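PDB 3UMV: deoxyribodipyrimidine photo-lyase from Oryza sativa Japonica Group, which uses light to split cyclobutane pyrimidine dimers in UV-damaged DNA back into separate pyrimidines, with one FAD cofactor per subunit. Local coordinates for residues W346-D357 / Q447-I458. Numbering follows the deposited sequence.
Sequences WARKTLMDHAAD and QGWKERPVFGKI. With URE (urea), chain K; EDO (1,2-ethanediol), chain F.
His354, near the C-terminal end of helix 345-353, reaches Glu451 in the loop between helices 431-442 and 463-469, where Arg452, Gly456 and Ile458 help line a urea pocket. His354 NE2 donates to the anti lone pair of Glu451 OE1 at 2.7 Å, the carboxylate turned 76° from the ring, while ND1 holds Asp357 OD2. In turn Asp357 OD2, on its anti lone pair, takes Val454 N at 2.8 Å. Over one ring face lie Arg452 O and Gly456 CA, the latter a CH-pi contact 3.7 Å from the centroid of the His354 ring.

The tight part is beside Gly456, where a side chain would run into Thr350 OG1. With OG1 anti to the backbone N (chi1 -164°), Thr350 OG1 accepts Lys457 N at 2.8 Å. Deeper in, Ile458 CD1 meets Ala347 CB at 3.9 Å. Trp346, partly exposed, still lies close on Gly448. The solvent side holds Glu451, Lys457 and a water bridging Thr350, Asp353 and Glu451.

A leucine in place of His354 would probably leave Glu451 OE1 with just that water and Asp357 OD2 with just Val454 N, both carboxylates held less firmly. With acids at both nitrogens, the imidazole is probably protonated, adding charge to the hydrogen bonds.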
# COMPACT_ATOMS: atom_id res chain seq x y z
N TRP A 346 27.19 0.43 -0.81
CA TRP A 346 27.77 0.79 -2.10
C TRP A 346 27.11 2.05 -2.63
O TRP A 346 27.76 2.90 -3.23
CB TRP A 346 27.62 -0.35 -3.11
CG TRP A 346 26.23 -0.52 -3.66
CD1 TRP A 346 25.26 -1.35 -3.18
CD2 TRP A 346 25.66 0.14 -4.81
NE1 TRP A 346 24.12 -1.24 -3.95
CE2 TRP A 346 24.34 -0.33 -4.95
CE3 TRP A 346 26.14 1.09 -5.72
CZ2 TRP A 346 23.50 0.11 -5.96
CZ3 TRP A 346 25.30 1.53 -6.73
CH2 TRP A 346 23.98 1.03 -6.83
N ALA A 347 25.80 2.15 -2.43
CA ALA A 347 25.00 3.25 -2.96
C ALA A 347 25.24 4.52 -2.15
O ALA A 347 25.38 5.62 -2.70
CB ALA A 347 23.53 2.89 -2.96
N ARG A 348 25.30 4.37 -0.83
CA ARG A 348 25.62 5.53 -0.01
C ARG A 348 26.96 6.12 -0.39
O ARG A 348 27.09 7.33 -0.55
CB ARG A 348 25.59 5.17 1.48
CG ARG A 348 24.18 4.84 1.97
CD ARG A 348 24.09 4.48 3.44
NE ARG A 348 24.39 3.07 3.74
CZ ARG A 348 25.47 2.66 4.40
NH1 ARG A 348 26.37 3.54 4.82
NH2 ARG A 348 25.65 1.37 4.65
N LYS A 349 27.96 5.26 -0.57
CA LYS A 349 29.31 5.73 -0.88
C LYS A 349 29.39 6.41 -2.24
O LYS A 349 30.04 7.44 -2.40
CB LYS A 349 30.31 4.58 -0.77
CG LYS A 349 30.54 4.15 0.67
CD LYS A 349 31.32 2.85 0.77
CE LYS A 349 32.78 3.05 0.50
NZ LYS A 349 33.57 1.78 0.58
N THR A 350 28.73 5.83 -3.24
CA THR A 350 28.81 6.42 -4.57
C THR A 350 28.10 7.78 -4.60
O THR A 350 28.57 8.71 -5.24
CB THR A 350 28.28 5.49 -5.68
OG1 THR A 350 28.73 5.97 -6.95
CG2 THR A 350 26.77 5.45 -5.69
N LEU A 351 26.98 7.89 -3.89
CA LEU A 351 26.29 9.17 -3.81
C LEU A 351 27.14 10.21 -3.06
O LEU A 351 27.21 11.37 -3.48
CB LEU A 351 24.91 8.99 -3.18
CG LEU A 351 23.86 8.41 -4.13
CD1 LEU A 351 22.59 8.03 -3.38
CD2 LEU A 351 23.55 9.42 -5.24
N MET A 352 27.83 9.77 -2.01
CA MET A 352 28.71 10.66 -1.25
C MET A 352 29.90 11.12 -2.09
O MET A 352 30.27 12.30 -2.04
CB MET A 352 29.20 9.99 0.04
CG MET A 352 28.09 9.72 1.05
SD MET A 352 28.63 8.79 2.49
CE MET A 352 29.72 10.01 3.25
N ASP A 353 30.48 10.20 -2.84
CA ASP A 353 31.61 10.51 -3.73
C ASP A 353 31.27 11.61 -4.72
O ASP A 353 32.15 12.32 -5.20
CB ASP A 353 32.03 9.28 -4.53
CG ASP A 353 32.70 8.22 -3.69
OD1 ASP A 353 33.16 8.55 -2.57
OD2 ASP A 353 32.76 7.05 -4.15
N HIS A 354 29.98 11.74 -5.04
CA HIS A 354 29.57 12.68 -6.07
C HIS A 354 28.78 13.85 -5.52
O HIS A 354 28.20 14.64 -6.27
CB HIS A 354 28.83 11.94 -7.18
CG HIS A 354 29.73 11.07 -7.98
ND1 HIS A 354 30.35 11.51 -9.13
CD2 HIS A 354 30.16 9.80 -7.79
CE1 HIS A 354 31.12 10.55 -9.62
NE2 HIS A 354 31.01 9.50 -8.83
N ALA A 355 28.78 13.97 -4.19
CA ALA A 355 28.04 15.02 -3.52
C ALA A 355 28.48 16.42 -3.96
O ALA A 355 27.70 17.36 -3.90
CB ALA A 355 28.19 14.89 -2.00
N ALA A 356 29.73 16.56 -4.40
CA ALA A 356 30.26 17.88 -4.72
C ALA A 356 30.11 18.25 -6.19
O ALA A 356 30.36 19.39 -6.57
CB ALA A 356 31.72 18.00 -4.28
N ASP A 357 29.73 17.29 -7.02
CA ASP A 357 29.50 17.56 -8.43
C ASP A 357 28.44 18.65 -8.58
O ASP A 357 27.39 18.59 -7.96
CB ASP A 357 29.04 16.30 -9.16
CG ASP A 357 30.05 15.17 -9.08
OD1 ASP A 357 31.15 15.37 -8.51
OD2 ASP A 357 29.74 14.07 -9.58
N GLN A 447 21.29 -2.98 -9.10
CA GLN A 447 22.75 -3.07 -9.24
C GLN A 447 23.34 -1.67 -9.49
O GLN A 447 22.60 -0.72 -9.74
CB GLN A 447 23.11 -3.96 -10.42
CG GLN A 447 22.58 -3.45 -11.74
CD GLN A 447 23.22 -4.17 -12.91
OE1 GLN A 447 22.68 -5.15 -13.41
NE2 GLN A 447 24.38 -3.70 -13.35
N GLY A 448 24.66 -1.56 -9.43
CA GLY A 448 25.35 -0.34 -9.84
C GLY A 448 25.61 -0.35 -11.35
O GLY A 448 25.51 -1.39 -12.01
N TRP A 449 25.95 0.81 -11.89
CA TRP A 449 26.11 0.99 -13.32
C TRP A 449 27.30 1.92 -13.52
O TRP A 449 27.93 2.35 -12.56
CB TRP A 449 24.82 1.61 -13.90
CG TRP A 449 23.60 0.75 -13.66
CD1 TRP A 449 22.75 0.80 -12.58
CD2 TRP A 449 23.10 -0.29 -14.51
NE1 TRP A 449 21.76 -0.15 -12.70
CE2 TRP A 449 21.95 -0.83 -13.88
CE3 TRP A 449 23.51 -0.82 -15.74
CZ2 TRP A 449 21.21 -1.87 -14.44
CZ3 TRP A 449 22.77 -1.86 -16.29
CH2 TRP A 449 21.64 -2.37 -15.64
N LYS A 450 27.61 2.24 -14.77
CA LYS A 450 28.81 3.02 -15.06
C LYS A 450 28.81 4.35 -14.32
O LYS A 450 27.84 5.10 -14.39
CB LYS A 450 28.92 3.25 -16.57
CG LYS A 450 30.27 3.81 -17.01
CD LYS A 450 30.34 3.91 -18.52
CE LYS A 450 31.77 4.16 -19.00
NZ LYS A 450 32.30 5.46 -18.50
N GLU A 451 29.89 4.62 -13.60
CA GLU A 451 30.01 5.84 -12.81
C GLU A 451 29.91 7.07 -13.70
O GLU A 451 30.57 7.16 -14.74
CB GLU A 451 31.32 5.85 -12.02
CG GLU A 451 31.24 6.69 -10.75
CD GLU A 451 32.48 6.57 -9.89
OE1 GLU A 451 32.63 7.38 -8.96
OE2 GLU A 451 33.30 5.66 -10.14
N ARG A 452 29.08 8.02 -13.28
CA ARG A 452 28.90 9.29 -13.98
C ARG A 452 28.73 10.38 -12.94
O ARG A 452 28.52 10.10 -11.77
CB ARG A 452 27.68 9.22 -14.89
CG ARG A 452 26.39 8.98 -14.16
CD ARG A 452 25.22 8.92 -15.12
NE ARG A 452 25.10 10.16 -15.87
CZ ARG A 452 25.11 10.24 -17.20
NH1 ARG A 452 25.21 9.14 -17.94
NH2 ARG A 452 25.01 11.44 -17.78
N PRO A 453 28.83 11.65 -13.37
CA PRO A 453 28.67 12.76 -12.43
C PRO A 453 27.28 12.78 -11.75
O PRO A 453 26.28 12.41 -12.36
CB PRO A 453 28.82 14.01 -13.32
CG PRO A 453 29.63 13.53 -14.47
CD PRO A 453 29.22 12.12 -14.71
N VAL A 454 27.26 13.20 -10.49
CA VAL A 454 26.04 13.33 -9.69
C VAL A 454 25.46 11.99 -9.25
O VAL A 454 25.30 11.72 -8.06
CB VAL A 454 24.94 14.14 -10.42
CG1 VAL A 454 23.69 14.28 -9.52
CG2 VAL A 454 25.45 15.52 -10.75
N PHE A 455 25.10 11.15 -10.21
CA PHE A 455 24.52 9.87 -9.88
C PHE A 455 25.54 8.88 -9.34
O PHE A 455 25.18 7.90 -8.69
CB PHE A 455 23.89 9.25 -11.12
CG PHE A 455 22.51 9.74 -11.42
CD1 PHE A 455 21.47 8.84 -11.55
CD2 PHE A 455 22.26 11.09 -11.55
CE1 PHE A 455 20.19 9.30 -11.82
CE2 PHE A 455 20.99 11.54 -11.83
CZ PHE A 455 19.95 10.65 -11.97
N GLY A 456 26.81 9.10 -9.63
CA GLY A 456 27.78 8.05 -9.37
C GLY A 456 27.36 6.79 -10.12
O GLY A 456 27.02 6.85 -11.31
N LYS A 457 27.38 5.66 -9.42
CA LYS A 457 26.95 4.39 -10.01
C LYS A 457 25.45 4.10 -9.92
O LYS A 457 24.98 3.04 -10.31
CB LYS A 457 27.76 3.24 -9.41
CG LYS A 457 29.25 3.44 -9.57
CD LYS A 457 30.05 2.30 -8.97
CE LYS A 457 31.52 2.65 -8.94
NZ LYS A 457 32.35 1.56 -8.36
N ILE A 458 24.68 5.05 -9.39
CA ILE A 458 23.23 4.86 -9.33
C ILE A 458 22.74 4.88 -10.77
O ILE A 458 23.19 5.70 -11.56
CB ILE A 458 22.55 6.01 -8.56
CG1 ILE A 458 23.09 6.07 -7.12
CG2 ILE A 458 21.04 5.84 -8.58
CD1 ILE A 458 22.95 4.74 -6.36
C URE K . 24.70 4.98 -15.05
O URE K . 24.94 5.51 -13.95
N1 URE K . 23.53 4.44 -15.30
N2 URE K . 25.63 4.97 -15.97
C1 EDO F . 24.33 14.66 -15.03
O1 EDO F . 23.36 15.54 -14.60
C2 EDO F . 24.40 13.41 -14.49
O2 EDO F . 25.31 12.51 -14.98
O HOH W 1 31.48 6.20 -6.68
O HOH W 2 25.55 12.84 -5.50